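Local coordinates for protein separin (Saccharomyces cerevisiae, PDB 5U1T) that cleaves the cohesin subunit Scc1 at the onset of anaphase as a caspase-like cysteine protease, and is kept inactive by securin during most of the cell cycle, at residues A[765-770]-A[794-799]; A[1252-1257]-A[1347-1352]; A[406-411]-A[451-456]. All blocks are in the same frame, centred on the assembly; numbering follows the deposited sequence.

Contact 1: A[765-770]-A[794-799]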
loop_
_atom_site.group_PDB
_atom_site.type_symbol
_atom_site.label_atom_id
_atom_site.label_comp_id
_atom_site.label_asym_id
_atom_site.label_seq_id
_atom_site.Cartn_x
_atom_site.Cartn_y
_atom_site.Cartn_z
ATOM N N LYS A 765 10.712 -10.227 -1.032
ATOM C CA LYS A 765 9.464 -10.960 -0.952
ATOM C C LYS A 765 8.297 -9.995 -1.122
ATOM O O LYS A 765 7.330 -10.288 -1.827
ATOM C CB LYS A 765 9.340 -11.689 0.375
ATOM C CG LYS A 765 10.338 -12.772 0.587
ATOM C CD LYS A 765 10.150 -13.362 1.964
ATOM C CE LYS A 765 11.226 -14.380 2.263
ATOM N NZ LYS A 765 11.146 -14.850 3.663
ATOM N N ALA A 766 8.402 -8.847 -0.458
ATOM C CA ALA A 766 7.381 -7.823 -0.520
ATOM C C ALA A 766 7.166 -7.406 -1.965
ATOM O O ALA A 766 6.038 -7.247 -2.411
ATOM C CB ALA A 766 7.761 -6.637 0.332
ATOM N N GLN A 767 8.249 -7.257 -2.707
ATOM C CA GLN A 767 8.146 -6.852 -4.099
ATOM C C GLN A 767 7.640 -7.966 -5.001
ATOM O O GLN A 767 6.963 -7.712 -5.992
ATOM C CB GLN A 767 9.495 -6.374 -4.604
ATOM C CG GLN A 767 9.829 -4.996 -4.167
ATOM C CD GLN A 767 10.866 -4.371 -5.066
ATOM O OE1 GLN A 767 11.822 -5.045 -5.507
ATOM N NE2 GLN A 767 10.686 -3.075 -5.368
ATOM N N ASN A 768 7.981 -9.201 -4.678
ATOM C CA ASN A 768 7.507 -10.304 -5.487
ATOM C C ASN A 768 6.015 -10.528 -5.269
ATOM O O ASN A 768 5.292 -10.861 -6.204
ATOM C CB ASN A 768 8.308 -11.573 -5.189
ATOM C CG ASN A 768 9.725 -11.505 -5.744
ATOM O OD1 ASN A 768 10.032 -10.669 -6.595
ATOM N ND2 ASN A 768 10.593 -12.384 -5.262
ATOM N N LEU A 769 5.558 -10.314 -4.056
ATOM C CA LEU A 769 4.161 -10.472 -3.771
ATOM C C LEU A 769 3.372 -9.425 -4.496
ATOM O O LEU A 769 2.293 -9.672 -4.965
ATOM C CB LEU A 769 3.908 -10.317 -2.290
ATOM C CG LEU A 769 4.127 -11.530 -1.421
ATOM C CD1 LEU A 769 3.697 -11.162 -0.036
ATOM C CD2 LEU A 769 3.301 -12.688 -1.903
ATOM N N ALA A 770 3.933 -8.242 -4.626
ATOM C CA ALA A 770 3.260 -7.164 -5.293
ATOM C C ALA A 770 3.179 -7.413 -6.773
ATOM O O ALA A 770 2.252 -6.993 -7.409
ATOM C CB ALA A 770 3.952 -5.856 -5.003
ATOM N N PHE A 794 7.291 2.192 -0.628
ATOM C CA PHE A 794 7.977 1.909 0.625
ATOM C C PHE A 794 9.112 0.923 0.384
ATOM O O PHE A 794 10.237 1.139 0.838
ATOM C CB PHE A 794 6.993 1.351 1.661
ATOM C CG PHE A 794 7.632 0.924 2.965
ATOM C CD1 PHE A 794 8.417 -0.234 3.046
ATOM C CD2 PHE A 794 7.412 1.649 4.123
ATOM C CE1 PHE A 794 8.995 -0.633 4.246
ATOM C CE2 PHE A 794 7.975 1.253 5.333
ATOM C CZ PHE A 794 8.769 0.111 5.393
ATOM N N SER A 795 8.816 -0.167 -0.320
ATOM C CA SER A 795 9.814 -1.199 -0.491
ATOM C C SER A 795 10.965 -0.708 -1.385
ATOM O O SER A 795 12.091 -1.105 -1.162
ATOM C CB SER A 795 9.188 -2.480 -1.038
ATOM O OG SER A 795 9.027 -2.384 -2.425
ATOM N N PHE A 796 10.726 0.177 -2.346
ATOM C CA PHE A 796 11.861 0.824 -3.022
ATOM C C PHE A 796 12.694 1.721 -2.082
ATOM O O PHE A 796 13.908 1.587 -2.025
ATOM C CB PHE A 796 11.397 1.644 -4.225
ATOM C CG PHE A 796 11.226 0.825 -5.476
ATOM C CD1 PHE A 796 12.337 0.444 -6.227
ATOM C CD2 PHE A 796 9.959 0.415 -5.887
ATOM C CE1 PHE A 796 12.194 -0.325 -7.375
ATOM C CE2 PHE A 796 9.803 -0.353 -7.028
ATOM C CZ PHE A 796 10.922 -0.723 -7.781
ATOM N N PHE A 797 12.042 2.628 -1.361
ATOM C CA PHE A 797 12.696 3.385 -0.309
ATOM C C PHE A 797 13.534 2.459 0.604
ATOM O O PHE A 797 14.723 2.685 0.818
ATOM C CB PHE A 797 11.669 4.155 0.532
ATOM C CG PHE A 797 10.831 5.140 -0.249
ATOM C CD1 PHE A 797 11.187 5.536 -1.532
ATOM C CD2 PHE A 797 9.672 5.676 0.311
ATOM C CE1 PHE A 797 10.387 6.451 -2.246
ATOM C CE2 PHE A 797 8.878 6.584 -0.387
ATOM C CZ PHE A 797 9.239 6.980 -1.664
ATOM N N GLN A 798 12.921 1.401 1.113
ATOM C CA GLN A 798 13.613 0.520 2.031
ATOM C C GLN A 798 14.848 -0.142 1.408
ATOM O O GLN A 798 15.908 -0.172 2.027
ATOM C CB GLN A 798 12.662 -0.558 2.553
ATOM C CG GLN A 798 13.044 -1.102 3.920
ATOM C CD GLN A 798 13.476 0.007 4.875
ATOM O OE1 GLN A 798 12.673 0.847 5.297
ATOM N NE2 GLN A 798 14.769 0.033 5.189
ATOM N N LEU A 799 14.707 -0.682 0.199
ATOM C CA LEU A 799 15.802 -1.382 -0.458
ATOM C C LEU A 799 16.967 -0.432 -0.718
ATOM O O LEU A 799 18.126 -0.767 -0.435
ATOM C CB LEU A 799 15.349 -2.015 -1.770
ATOM C CG LEU A 799 14.849 -3.456 -1.745
ATOM C CD1 LEU A 799 14.063 -3.742 -3.018
ATOM C CD2 LEU A 799 15.973 -4.454 -1.605
#

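Contact 2: A[1252-1257]-A[1347-1352]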
loop_
_atom_site.group_PDB
_atom_site.type_symbol
_atom_site.label_atom_id
_atom_site.label_comp_id
_atom_site.label_asym_id
_atom_site.label_seq_id
_atom_site.Cartn_x
_atom_site.Cartn_y
_atom_site.Cartn_z
ATOM N N ASN A 1252 71.169 -2.429 12.706
ATOM C CA ASN A 1252 70.916 -2.173 14.109
ATOM C C ASN A 1252 72.137 -1.697 14.919
ATOM O O ASN A 1252 71.986 -0.849 15.814
ATOM C CB ASN A 1252 70.321 -3.417 14.761
ATOM C CG ASN A 1252 70.000 -3.200 16.234
ATOM O OD1 ASN A 1252 70.800 -3.559 17.119
ATOM N ND2 ASN A 1252 68.835 -2.595 16.508
ATOM N N SER A 1253 73.330 -2.222 14.623
ATOM C CA SER A 1253 74.520 -1.815 15.372
ATOM C C SER A 1253 74.847 -0.356 15.081
ATOM O O SER A 1253 75.157 0.431 15.990
ATOM C CB SER A 1253 75.728 -2.708 15.043
ATOM O OG SER A 1253 75.854 -2.971 13.648
ATOM N N LEU A 1254 74.757 0.004 13.805
ATOM C CA LEU A 1254 75.008 1.371 13.378
ATOM C C LEU A 1254 73.953 2.335 13.915
ATOM O O LEU A 1254 74.277 3.460 14.291
ATOM C CB LEU A 1254 75.052 1.439 11.854
ATOM C CG LEU A 1254 76.281 0.830 11.185
ATOM C CD1 LEU A 1254 76.088 0.874 9.704
ATOM C CD2 LEU A 1254 77.516 1.597 11.563
ATOM N N PHE A 1255 72.696 1.886 13.940
ATOM C CA PHE A 1255 71.584 2.722 14.382
ATOM C C PHE A 1255 71.782 3.236 15.805
ATOM O O PHE A 1255 71.469 4.391 16.114
ATOM C CB PHE A 1255 70.244 1.974 14.307
ATOM C CG PHE A 1255 69.121 2.743 14.939
ATOM C CD1 PHE A 1255 68.591 3.851 14.301
ATOM C CD2 PHE A 1255 68.659 2.415 16.201
ATOM C CE1 PHE A 1255 67.604 4.602 14.891
ATOM C CE2 PHE A 1255 67.664 3.164 16.800
ATOM C CZ PHE A 1255 67.134 4.258 16.142
ATOM N N GLU A 1256 72.291 2.364 16.667
ATOM C CA GLU A 1256 72.480 2.698 18.070
ATOM C C GLU A 1256 73.572 3.733 18.297
ATOM O O GLU A 1256 73.457 4.559 19.199
ATOM C CB GLU A 1256 72.776 1.432 18.867
ATOM C CG GLU A 1256 71.509 0.684 19.240
ATOM C CD GLU A 1256 70.579 1.537 20.106
ATOM O OE1 GLU A 1256 71.101 2.356 20.918
ATOM O OE2 GLU A 1256 69.337 1.395 19.968
ATOM N N LYS A 1257 74.623 3.701 17.483
ATOM C CA LYS A 1257 75.651 4.724 17.592
ATOM C C LYS A 1257 75.085 6.032 17.039
ATOM O O LYS A 1257 75.352 7.111 17.579
ATOM C CB LYS A 1257 76.951 4.315 16.873
ATOM C CG LYS A 1257 78.220 5.060 17.417
ATOM C CD LYS A 1257 79.554 4.375 17.016
ATOM C CE LYS A 1257 80.822 5.192 17.406
ATOM N NZ LYS A 1257 81.091 5.263 18.878
ATOM N N ARG A 1347 75.453 6.334 5.906
ATOM C CA ARG A 1347 75.278 5.908 4.525
ATOM C C ARG A 1347 76.569 5.302 3.956
ATOM O O ARG A 1347 76.526 4.304 3.244
ATOM C CB ARG A 1347 74.834 7.087 3.657
ATOM C CG ARG A 1347 73.622 7.851 4.182
ATOM C CD ARG A 1347 72.376 7.019 4.165
ATOM N NE ARG A 1347 71.862 6.861 2.815
ATOM C CZ ARG A 1347 70.743 6.208 2.529
ATOM N NH1 ARG A 1347 70.024 5.668 3.505
ATOM N NH2 ARG A 1347 70.331 6.101 1.277
ATOM N N ALA A 1348 77.710 5.905 4.278
ATOM C CA ALA A 1348 78.978 5.502 3.686
ATOM C C ALA A 1348 79.429 4.136 4.190
ATOM O O ALA A 1348 80.343 3.536 3.629
ATOM C CB ALA A 1348 80.062 6.556 3.976
ATOM N N THR A 1349 78.791 3.647 5.248
ATOM C CA THR A 1349 79.277 2.457 5.927
ATOM C C THR A 1349 78.195 1.427 6.130
ATOM O O THR A 1349 78.472 0.313 6.575
ATOM C CB THR A 1349 79.847 2.797 7.300
ATOM O OG1 THR A 1349 80.565 1.667 7.808
ATOM C CG2 THR A 1349 78.721 3.135 8.257
ATOM N N MET A 1350 76.960 1.815 5.821
ATOM C CA MET A 1350 75.788 0.980 6.072
ATOM C C MET A 1350 75.792 -0.314 5.280
ATOM O O MET A 1350 76.386 -0.416 4.205
ATOM C CB MET A 1350 74.510 1.740 5.747
ATOM C CG MET A 1350 74.465 2.207 4.320
ATOM S SD MET A 1350 72.828 2.773 3.818
ATOM C CE MET A 1350 71.996 1.224 3.446
ATOM N N THR A 1351 75.114 -1.302 5.843
ATOM C CA THR A 1351 74.742 -2.504 5.117
ATOM C C THR A 1351 73.453 -2.238 4.323
ATOM O O THR A 1351 72.567 -1.519 4.801
ATOM C CB THR A 1351 74.531 -3.682 6.090
ATOM O OG1 THR A 1351 73.504 -3.338 7.040
ATOM C CG2 THR A 1351 75.824 -3.984 6.839
ATOM N N THR A 1352 73.340 -2.816 3.123
ATOM C CA THR A 1352 72.108 -2.690 2.312
ATOM C C THR A 1352 71.128 -3.857 2.484
ATOM O O THR A 1352 71.094 -4.784 1.677
ATOM C CB THR A 1352 72.417 -2.572 0.802
ATOM O OG1 THR A 1352 73.399 -1.550 0.593
ATOM C CG2 THR A 1352 71.130 -2.232 0.010
#

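Contact 3: A[406-411]-A[451-456]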
loop_
_atom_site.group_PDB
_atom_site.type_symbol
_atom_site.label_atom_id
_atom_site.label_comp_id
_atom_site.label_asym_id
_atom_site.label_seq_id
_atom_site.Cartn_x
_atom_site.Cartn_y
_atom_site.Cartn_z
ATOM N N LYS A 406 -43.901 -26.624 -14.890
ATOM C CA LYS A 406 -43.072 -25.814 -15.755
ATOM C C LYS A 406 -43.896 -24.674 -16.369
ATOM O O LYS A 406 -43.898 -24.496 -17.585
ATOM C CB LYS A 406 -42.430 -26.675 -16.853
ATOM C CG LYS A 406 -41.685 -27.902 -16.325
ATOM C CD LYS A 406 -40.667 -28.448 -17.333
ATOM C CE LYS A 406 -40.010 -29.726 -16.821
ATOM N NZ LYS A 406 -41.032 -30.800 -16.540
ATOM N N SER A 407 -44.554 -23.884 -15.520
ATOM C CA SER A 407 -45.472 -22.846 -15.979
ATOM C C SER A 407 -45.084 -21.456 -15.550
ATOM O O SER A 407 -45.021 -21.172 -14.363
ATOM C CB SER A 407 -46.883 -23.111 -15.467
ATOM O OG SER A 407 -47.646 -21.910 -15.473
ATOM N N HIS A 408 -44.876 -20.567 -16.511
ATOM C CA HIS A 408 -44.655 -19.174 -16.167
ATOM C C HIS A 408 -45.894 -18.536 -15.526
ATOM O O HIS A 408 -45.768 -17.577 -14.752
ATOM C CB HIS A 408 -44.241 -18.370 -17.394
ATOM C CG HIS A 408 -43.623 -17.049 -17.061
ATOM N ND1 HIS A 408 -44.188 -15.846 -17.420
ATOM C CD2 HIS A 408 -42.487 -16.745 -16.389
ATOM C CE1 HIS A 408 -43.427 -14.856 -16.995
ATOM N NE2 HIS A 408 -42.387 -15.375 -16.370
ATOM N N SER A 409 -47.080 -19.055 -15.848
ATOM C CA SER A 409 -48.312 -18.505 -15.302
ATOM C C SER A 409 -48.372 -18.664 -13.796
ATOM O O SER A 409 -48.654 -17.705 -13.077
ATOM C CB SER A 409 -49.529 -19.155 -15.942
ATOM O OG SER A 409 -49.598 -18.811 -17.309
ATOM N N PHE A 410 -48.096 -19.867 -13.309
ATOM C CA PHE A 410 -48.029 -20.077 -11.865
ATOM C C PHE A 410 -46.959 -19.218 -11.191
ATOM O O PHE A 410 -47.165 -18.727 -10.084
ATOM C CB PHE A 410 -47.791 -21.549 -11.554
ATOM C CG PHE A 410 -49.040 -22.348 -11.495
ATOM C CD1 PHE A 410 -49.761 -22.439 -10.311
ATOM C CD2 PHE A 410 -49.519 -22.993 -12.626
ATOM C CE1 PHE A 410 -50.938 -23.179 -10.253
ATOM C CE2 PHE A 410 -50.700 -23.739 -12.579
ATOM C CZ PHE A 410 -51.412 -23.830 -11.391
ATOM N N LEU A 411 -45.825 -19.029 -11.859
ATOM C CA LEU A 411 -44.730 -18.275 -11.262
ATOM C C LEU A 411 -45.120 -16.813 -11.170
ATOM O O LEU A 411 -44.882 -16.170 -10.149
ATOM C CB LEU A 411 -43.432 -18.435 -12.061
ATOM C CG LEU A 411 -42.215 -17.749 -11.445
ATOM C CD1 LEU A 411 -41.955 -18.327 -10.068
ATOM C CD2 LEU A 411 -40.989 -17.892 -12.333
ATOM N N LYS A 451 -37.403 -14.390 -16.763
ATOM C CA LYS A 451 -36.666 -13.956 -15.573
ATOM C C LYS A 451 -36.727 -12.449 -15.396
ATOM O O LYS A 451 -36.946 -11.966 -14.293
ATOM C CB LYS A 451 -35.204 -14.389 -15.636
ATOM C CG LYS A 451 -34.979 -15.855 -15.387
ATOM C CD LYS A 451 -33.505 -16.206 -15.428
ATOM C CE LYS A 451 -33.319 -17.696 -15.627
ATOM N NZ LYS A 451 -31.948 -17.965 -16.150
ATOM N N ILE A 452 -36.521 -11.711 -16.482
ATOM C CA ILE A 452 -36.645 -10.265 -16.441
ATOM C C ILE A 452 -38.073 -9.847 -16.074
ATOM O O ILE A 452 -38.301 -8.825 -15.450
ATOM C CB ILE A 452 -36.236 -9.639 -17.780
ATOM C CG1 ILE A 452 -34.772 -9.946 -18.059
ATOM C CG2 ILE A 452 -36.408 -8.129 -17.748
ATOM C CD1 ILE A 452 -34.214 -9.177 -19.221
ATOM N N GLU A 453 -39.038 -10.668 -16.438
ATOM C CA GLU A 453 -40.437 -10.369 -16.157
ATOM C C GLU A 453 -40.738 -10.474 -14.670
ATOM O O GLU A 453 -41.333 -9.566 -14.082
ATOM C CB GLU A 453 -41.320 -11.315 -16.948
ATOM C CG GLU A 453 -42.612 -10.721 -17.436
ATOM C CD GLU A 453 -43.192 -11.552 -18.562
ATOM O OE1 GLU A 453 -44.235 -12.230 -18.351
ATOM O OE2 GLU A 453 -42.571 -11.538 -19.656
ATOM N N ILE A 454 -40.315 -11.591 -14.077
ATOM C CA ILE A 454 -40.450 -11.821 -12.643
ATOM C C ILE A 454 -39.709 -10.737 -11.870
ATOM O O ILE A 454 -40.158 -10.299 -10.809
ATOM C CB ILE A 454 -39.915 -13.210 -12.244
ATOM C CG1 ILE A 454 -40.772 -14.309 -12.885
ATOM C CG2 ILE A 454 -39.838 -13.357 -10.724
ATOM C CD1 ILE A 454 -42.262 -14.199 -12.576
ATOM N N PHE A 455 -38.600 -10.280 -12.413
ATOM C CA PHE A 455 -37.776 -9.315 -11.726
ATOM C C PHE A 455 -38.528 -8.036 -11.498
ATOM O O PHE A 455 -38.349 -7.371 -10.503
ATOM C CB PHE A 455 -36.505 -9.020 -12.506
ATOM C CG PHE A 455 -35.651 -7.987 -11.863
ATOM C CD1 PHE A 455 -34.986 -8.263 -10.706
ATOM C CD2 PHE A 455 -35.550 -6.734 -12.396
ATOM C CE1 PHE A 455 -34.227 -7.308 -10.097
ATOM C CE2 PHE A 455 -34.797 -5.773 -11.792
ATOM C CZ PHE A 455 -34.133 -6.065 -10.642
ATOM N N SER A 456 -39.395 -7.704 -12.430
ATOM C CA SER A 456 -40.077 -6.431 -12.436
ATOM C C SER A 456 -41.218 -6.367 -11.456
ATOM O O SER A 456 -41.680 -5.304 -11.115
ATOM C CB SER A 456 -40.609 -6.152 -13.823
ATOM O OG SER A 456 -40.261 -4.869 -14.234
#

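Contact 1: A[765-770]-A[794-799]
Gln767 reaches from helix 756-775 onto Ser795, Phe796 and Leu799 of helix 782-805, the two arms of an antiparallel alpha-helical hairpin. The local axes run 10.2 Å apart with 153° between their directions, and the long side chain of Gln767 spans between them. Its CG stands anti to the carbonyl carbon (chi1 -78°), and the chain stays extended beyond it, so that the amide is carried across to the partner helix. On the way CG passes Ser795 OG at 3.2 Å. That hydroxyl sits between its own backbone N and carbonyl carbon and is hydrogen-bonded to Leu792 O, one turn back along the same helix. The amide then divides its two ends: OE1 faces the methyl CD1 of Leu799 at 3.6 Å, while NE2 goes to the phenyl ring of Phe796. All four touching residues are buried. Tyr815 of helix 809-825 packs on both Phe796 and Leu799, and Gln767 and Phe796 each also pack on an aromatic side chain from the chain of another protein. The amide stands steeply, 74° from the ring plane, and NE2 lies over one face of Phe796, displaced toward the rim, with CE2 at 3.3 Å.

Contact 2: A[1252-1257]-A[1347-1352]
Apolar packing carries this contact, and Leu1254 supplies all of it from the helical side. Its side chain and that of Thr1349 reach toward each other tip to tip: the methyl CG2 of Thr1349 lies 3.8 Å from CD1 of Leu1254 and equally far from CD2, resting against both branches of the fork. Leu1254 CD1 also presses on the backbone of Met1350, 3.6 Å from its CA, and meets the side chain only at its root, CB, at 4.3 Å. In Thr1349 it is OG1 that stands anti to the backbone N (chi1 -168°), which puts the methyl rather than the hydroxyl against the leucine. The setting is a mixed beta-sheet within the peptidase C50 region: helix 1252-1269 follows strand 1248-1249, loop 1348-1352 leads from helix 1332-1347 into strand 1353-1362, and those two strands pair antiparallel. Polar and charged interactions lie beside the apolar touch and bind each segment to its surroundings. Ser1253 N is hydrogen-bonded to Asp1251 OD1. Arg1347 NH1 makes a salt bridge with Glu1248 OE1 and a hydrogen bond to Leu1294 O, tying the end of helix 1332-1347 to strand 1248-1249 and helix 1287-1294. The sulfur SD of Met1350, turned away from Leu1254, sits 3.9 Å above one face of that guanidinium, offset toward its rim.

Contact 3: A[406-411]-A[451-456]
His408 extends its imidazole past the side chain of Ile454, the two running in opposite directions, and brings its outer edge up to the carboxylate of Glu453. The torsion about CA and CB places CG anti to the backbone N (chi1 -163°), which directs the ring at helix 448-458. CE1 comes within 3.1 Å of Glu453 OE1, which lies in the plane of the ring at its edge, while the carboxylate itself is turned 87° from that plane. NE2 has a weak hydrogen bond to Lys450 O, just before 451-456, and lies 4.0 Å from Ile454 CD1. Deeper in, Leu411 and Ile454 cross at about a right angle. CD2 of Leu411 rests on CG1 of Ile454 at 3.6 Å, and Leu411 CG lies 3.7 Å from Ile454 CD1. Helix 431-444, which joins the two in sequence, closes this apolar part, with Phe441 against Leu411 and Phe438 against Ile454. The start of helix 408-425 is fixed by Ser407, the N-cap, whose OG accepts a nearly straight bond from Phe410 N (3.0 Å, 169°). Immediately before it, Lys406 takes positive phi as the C-prime residue of a Schellman motif, with Ser407 N bonded to Ser402 O. A Schellman motif running straight into an N-cap is a tight helix-to-helix turn, here linking helices 388-404 and 408-425 in an all-alpha array.

The three contacts follow one another along an elongated chain: contact 3 closes before contact 1 opens, and contact 1 before contact 2. Contacts 3 and 2 lie on opposite sides of the chain's centre, about 121 Å apart between centres, with the centre of contact 1 only 10 Å from that of the chain. None shares a helix or strand with another. Contact 1 is fully buried and joins neighbouring helices through an amide set among a hydroxyl, a ring and a methyl, next to another protein's chain. Contact 3, partly buried, joins helices separated by a third and grades from aliphatic inside to charged outside. Contact 2, at the surface, is purely apolar between its segments and belongs to a sheet-bearing region.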